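Local coordinates for oxaloacetate acetyl hydrolase (Cryphonectria parasitica, PDB 3LYE), which belongs to the phosphoenolpyruvate phosphomutase group of TIM-barrel proteins and assembles from four chains, at residues Gly100-Val105 and Tyr145-Arg150; Lys14-Leu19 and Glu25-Pro30. All blocks are in the same frame, centred on the assembly; numbering follows the deposited sequence.

In the fold
Both contacts belong to one TIM barrel but to different layers of it. Interaction 2 comes first along the chain: helix 12-22 turns back onto the first strand, 27-32, and the pairing lies near the N-terminal ends of the parallel strands. Interaction 1 follows, on the outer shell, where helix 102-114 meets helix 142-158, the two helices flanking strand 119-122. The contact centres are 25 Å apart and the nearest atoms about 12 Å, so neither touches the other. Strand 91-94 relates them, because Leu16 of interaction 2 packs on its Ile92 and the strand leads toward helix 102-114. Interaction 2 thus sits at the N-terminal end of the barrel, which helix 12-22 probably covers, while interaction 1 joins its outer helices beside neighbouring subunits.

Interaction 1: Gly100-Val105 and Tyr145-Arg150; sequences GGPIMV and YLVRIR
Val147 meets Pro102 between two neighbouring helices, two residues after Tyr145, whose ring packs on Ala167 of strand 164-169. CG1 of Val147 stands anti to the backbone N (chi1 166°), which carries this methyl to the ring of Pro102; its distance to Pro102 CG is 3.8 Å. Proline suits the first turn of helix 102-114, where the missing N-H costs no helical bond, and its compact ring fits where the backbones run close, the CA atoms of Pro102 and Arg148 being 5.8 Å apart. Just before it, Gly101 is the N-cap, its O accepting the N-H of Val105 at 2.9 Å.

At Arg148 the contact passes to backbone and aliphatic base. Val105 CG1 lies 3.5 Å from Arg148 O, and Val105 CG2 is 4.3 Å from Arg148 CB, so the beta-branched valine fits its two methyls against main chain and side chain together. Val105 also packs on Ala151 and Ala152, whose small side chains admit a close approach, and on Leu122 beneath. The guanidinium of Arg148 works elsewhere, NH2 bonding to the carbonyls of Glu123 and Gln125.

Ile149 faces the sheet, against Leu122 and Ala167. Arg150 leaves the helix at a different angle, forming a salt bridge with Glu190 and a hydrogen bond to Ala298 O of the second subunit, whose Asp295 also packs on Pro102. The whole is the side-by-side packing of successive outer helices in a beta/alpha barrel, with strand 119-122 between them in sequence and beneath them in space.

Interaction 2: Lys14-Leu19 and Glu25-Pro30; sequences KKLRHL and ELIVCP
Leu19 and Ile27 make the tight part of this contact, where helix 12-22 lies against the start of strand 27-32. The terminal methyl of Ile27 does the touching: its CD1 is 3.6 Å from Leu19 CB and 4.0 Å from Leu19 C, so it presses on the root of the leucine and the helix backbone rather than on the leucine's branched end. Ile27 CG1 lies opposite the carbonyl carbon and beside the backbone N (chi1 -56°), and from there the chain runs on extended to the helix. One turn back, Leu16 CD1 approaches the same methyl more loosely, at 4.2 Å. Leu16 continues onto Ile92 of strand 91-94, as does Cys29; a long branched side chain suits this position because it spans from helix to sheet.

The other side is open to solvent. There Glu25 crosses Leu19 at a slant, and its OE1 comes to 4.1 Å from Leu19 CD2, a loose graze of carboxylate on methyl. An exposed glutamate fits a place where its charge can probably remain hydrated.

Polar fastening comes from beyond the two segments. Arg242 NH2 bonds to the carbonyls of both Leu19 and Glu25, and so ties the helix to the start of the returning chain, while Arg17 pairs with Asp193 on the far side of the helix. The contact lies at the N-terminal end of the strands, consistent with helix 12-22 covering that end of the barrel. Between the segments themselves the chemistry is apolar and non-directional, implying that burial and close fit hold the helix on the strand, while Arg242 adds directional bonds from outside.

Interaction 1: Gly100-Val105 and Tyr145-Arg150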
# COMPACT_ATOMS: atom_id res chain seq x y z
N GLY A 100 3.84 -13.87 -12.22
CA GLY A 100 4.29 -15.13 -11.67
C GLY A 100 3.71 -16.31 -12.45
O GLY A 100 3.32 -16.18 -13.61
N GLY A 101 3.66 -17.47 -11.80
CA GLY A 101 3.11 -18.68 -12.38
C GLY A 101 1.60 -18.57 -12.36
O GLY A 101 1.01 -17.54 -12.00
N PRO A 102 0.92 -19.65 -12.72
CA PRO A 102 -0.55 -19.65 -12.77
C PRO A 102 -1.24 -19.20 -11.51
O PRO A 102 -2.30 -18.60 -11.61
CB PRO A 102 -0.89 -21.09 -13.14
CG PRO A 102 0.34 -21.82 -13.18
CD PRO A 102 1.51 -20.96 -13.06
N ILE A 103 -0.68 -19.49 -10.36
CA ILE A 103 -1.31 -19.03 -9.12
C ILE A 103 -1.40 -17.50 -9.11
O ILE A 103 -2.40 -16.94 -8.70
CB ILE A 103 -0.56 -19.56 -7.92
CG1 ILE A 103 -0.77 -21.08 -7.81
CG2 ILE A 103 -0.99 -18.84 -6.65
CD1 ILE A 103 0.18 -21.74 -6.85
N MET A 104 -0.33 -16.87 -9.58
CA MET A 104 -0.28 -15.41 -9.65
C MET A 104 -1.11 -14.85 -10.79
O MET A 104 -1.71 -13.79 -10.65
CB MET A 104 1.16 -14.93 -9.70
CG MET A 104 1.85 -14.91 -8.35
SD MET A 104 1.05 -13.89 -7.11
CE MET A 104 1.01 -12.31 -7.94
N VAL A 105 -1.16 -15.55 -11.92
CA VAL A 105 -1.99 -15.11 -13.04
C VAL A 105 -3.43 -15.04 -12.55
O VAL A 105 -4.16 -14.09 -12.78
CB VAL A 105 -1.86 -16.02 -14.24
CG1 VAL A 105 -2.87 -15.64 -15.30
CG2 VAL A 105 -0.43 -16.01 -14.78
N TYR A 145 2.80 -20.33 -22.52
CA TYR A 145 1.91 -19.19 -22.66
C TYR A 145 0.46 -19.61 -22.42
O TYR A 145 -0.29 -18.91 -21.75
CB TYR A 145 2.04 -18.62 -24.05
CG TYR A 145 1.06 -17.57 -24.43
CD1 TYR A 145 0.90 -16.43 -23.65
CD2 TYR A 145 0.36 -17.64 -25.62
CE1 TYR A 145 0.04 -15.42 -24.04
CE2 TYR A 145 -0.48 -16.63 -26.03
CZ TYR A 145 -0.63 -15.53 -25.23
OH TYR A 145 -1.46 -14.54 -25.67
N LEU A 146 0.07 -20.76 -22.95
CA LEU A 146 -1.29 -21.25 -22.79
C LEU A 146 -1.60 -21.56 -21.33
O LEU A 146 -2.76 -21.47 -20.94
CB LEU A 146 -1.60 -22.40 -23.72
CG LEU A 146 -1.49 -22.02 -25.19
CD1 LEU A 146 -1.64 -23.27 -26.05
CD2 LEU A 146 -2.51 -20.98 -25.56
N VAL A 147 -0.59 -21.91 -20.53
CA VAL A 147 -0.79 -22.14 -19.10
C VAL A 147 -1.30 -20.79 -18.51
O VAL A 147 -2.21 -20.76 -17.69
CB VAL A 147 0.52 -22.57 -18.39
CG1 VAL A 147 0.36 -22.48 -16.90
CG2 VAL A 147 0.86 -23.98 -18.78
N ARG A 148 -0.68 -19.68 -18.92
CA ARG A 148 -1.11 -18.37 -18.43
C ARG A 148 -2.54 -18.06 -18.88
O ARG A 148 -3.40 -17.67 -18.07
CB ARG A 148 -0.10 -17.25 -18.88
CG ARG A 148 1.36 -17.69 -18.49
CD ARG A 148 2.50 -16.83 -17.99
NE ARG A 148 3.07 -16.16 -19.08
CZ ARG A 148 4.30 -15.63 -19.30
NH1 ARG A 148 5.48 -15.90 -18.67
NH2 ARG A 148 4.33 -14.91 -20.38
N ILE A 149 -2.83 -18.28 -20.16
CA ILE A 149 -4.15 -17.98 -20.66
C ILE A 149 -5.20 -18.84 -19.93
O ILE A 149 -6.24 -18.35 -19.51
CB ILE A 149 -4.24 -18.17 -22.18
CG1 ILE A 149 -3.27 -17.24 -22.92
CG2 ILE A 149 -5.65 -17.93 -22.65
CD1 ILE A 149 -3.54 -15.78 -22.73
N ARG A 150 -4.91 -20.13 -19.79
CA ARG A 150 -5.82 -21.06 -19.14
C ARG A 150 -6.14 -20.63 -17.72
O ARG A 150 -7.29 -20.69 -17.30
CB ARG A 150 -5.14 -22.46 -19.11
CG ARG A 150 -5.96 -23.66 -18.94
CD ARG A 150 -5.15 -24.94 -19.26
NE ARG A 150 -4.78 -25.05 -20.67
CZ ARG A 150 -3.55 -25.20 -21.14
NH1 ARG A 150 -2.50 -25.28 -20.34
NH2 ARG A 150 -3.35 -25.29 -22.44

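Interaction 2: Lys14-Leu19 and Glu25-Pro30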
# COMPACT_ATOMS: atom_id res chain seq x y z
N LYS A 14 -18.99 -5.60 -17.87
CA LYS A 14 -20.25 -5.78 -18.60
C LYS A 14 -20.35 -4.72 -19.71
O LYS A 14 -20.74 -5.00 -20.85
CB LYS A 14 -21.46 -5.76 -17.65
CG LYS A 14 -22.75 -6.18 -18.30
CD LYS A 14 -23.95 -5.89 -17.44
CE LYS A 14 -25.21 -6.01 -18.28
NZ LYS A 14 -26.35 -5.23 -17.72
N LYS A 15 -19.98 -3.48 -19.40
CA LYS A 15 -20.05 -2.42 -20.40
C LYS A 15 -19.11 -2.63 -21.57
O LYS A 15 -19.47 -2.38 -22.72
CB LYS A 15 -19.74 -1.08 -19.78
CG LYS A 15 -20.73 -0.63 -18.82
CD LYS A 15 -20.20 0.62 -18.12
CE LYS A 15 -21.22 1.13 -17.19
NZ LYS A 15 -20.82 2.45 -16.64
N LEU A 16 -17.89 -3.05 -21.29
CA LEU A 16 -16.94 -3.27 -22.36
C LEU A 16 -17.39 -4.46 -23.21
O LEU A 16 -17.30 -4.44 -24.43
CB LEU A 16 -15.56 -3.53 -21.79
CG LEU A 16 -14.48 -3.82 -22.81
CD1 LEU A 16 -14.27 -2.65 -23.77
CD2 LEU A 16 -13.19 -4.20 -22.10
N ARG A 17 -17.87 -5.49 -22.56
CA ARG A 17 -18.32 -6.68 -23.28
C ARG A 17 -19.49 -6.29 -24.19
O ARG A 17 -19.58 -6.80 -25.30
CB ARG A 17 -18.70 -7.81 -22.34
CG ARG A 17 -19.10 -9.02 -23.13
CD ARG A 17 -19.01 -10.25 -22.35
NE ARG A 17 -17.66 -10.54 -21.92
CZ ARG A 17 -16.77 -11.26 -22.60
NH1 ARG A 17 -17.05 -11.74 -23.80
NH2 ARG A 17 -15.59 -11.49 -22.06
N HIS A 18 -20.36 -5.40 -23.73
CA HIS A 18 -21.49 -4.96 -24.56
C HIS A 18 -20.95 -4.25 -25.82
O HIS A 18 -21.41 -4.48 -26.95
CB HIS A 18 -22.41 -4.02 -23.79
CG HIS A 18 -23.42 -3.35 -24.66
ND1 HIS A 18 -24.55 -4.00 -25.10
CD2 HIS A 18 -23.45 -2.12 -25.22
CE1 HIS A 18 -25.24 -3.19 -25.88
NE2 HIS A 18 -24.59 -2.04 -25.97
N LEU A 19 -19.98 -3.36 -25.64
CA LEU A 19 -19.42 -2.66 -26.79
C LEU A 19 -18.83 -3.65 -27.76
O LEU A 19 -18.98 -3.51 -28.97
CB LEU A 19 -18.34 -1.67 -26.37
CG LEU A 19 -18.84 -0.43 -25.64
CD1 LEU A 19 -17.69 0.42 -25.12
CD2 LEU A 19 -19.71 0.40 -26.56
N GLU A 25 -18.31 -0.95 -33.44
CA GLU A 25 -17.44 0.20 -33.35
C GLU A 25 -16.03 -0.11 -32.91
O GLU A 25 -15.76 -1.16 -32.34
CB GLU A 25 -18.01 1.31 -32.44
CG GLU A 25 -18.75 0.91 -31.17
CD GLU A 25 -19.48 2.11 -30.54
OE1 GLU A 25 -20.69 2.00 -30.26
OE2 GLU A 25 -18.82 3.16 -30.34
N LEU A 26 -15.13 0.76 -33.31
CA LEU A 26 -13.72 0.63 -32.92
C LEU A 26 -13.71 1.32 -31.56
O LEU A 26 -13.98 2.50 -31.46
CB LEU A 26 -12.77 1.35 -33.89
CG LEU A 26 -11.32 1.34 -33.40
CD1 LEU A 26 -10.82 -0.08 -33.24
CD2 LEU A 26 -10.43 2.12 -34.31
N ILE A 27 -13.35 0.58 -30.52
CA ILE A 27 -13.32 1.12 -29.15
C ILE A 27 -11.96 1.78 -28.94
O ILE A 27 -10.96 1.09 -28.85
CB ILE A 27 -13.64 -0.01 -28.15
CG1 ILE A 27 -14.99 -0.68 -28.46
CG2 ILE A 27 -13.64 0.53 -26.72
CD1 ILE A 27 -15.12 -2.06 -27.85
N VAL A 28 -11.95 3.11 -28.85
CA VAL A 28 -10.76 3.92 -28.71
C VAL A 28 -10.47 4.15 -27.24
O VAL A 28 -11.24 4.77 -26.53
CB VAL A 28 -10.95 5.23 -29.49
CG1 VAL A 28 -9.86 6.23 -29.22
CG2 VAL A 28 -11.10 4.96 -31.00
N CYS A 29 -9.29 3.71 -26.82
CA CYS A 29 -8.87 3.80 -25.44
C CYS A 29 -7.57 4.52 -25.24
O CYS A 29 -6.51 3.95 -25.49
CB CYS A 29 -8.70 2.37 -24.89
SG CYS A 29 -10.08 1.23 -25.15
N PRO A 30 -7.65 5.74 -24.76
CA PRO A 30 -6.39 6.45 -24.54
C PRO A 30 -5.63 5.86 -23.36
O PRO A 30 -6.25 5.44 -22.36
CB PRO A 30 -6.85 7.86 -24.18
CG PRO A 30 -8.22 7.68 -23.66
CD PRO A 30 -8.82 6.57 -24.48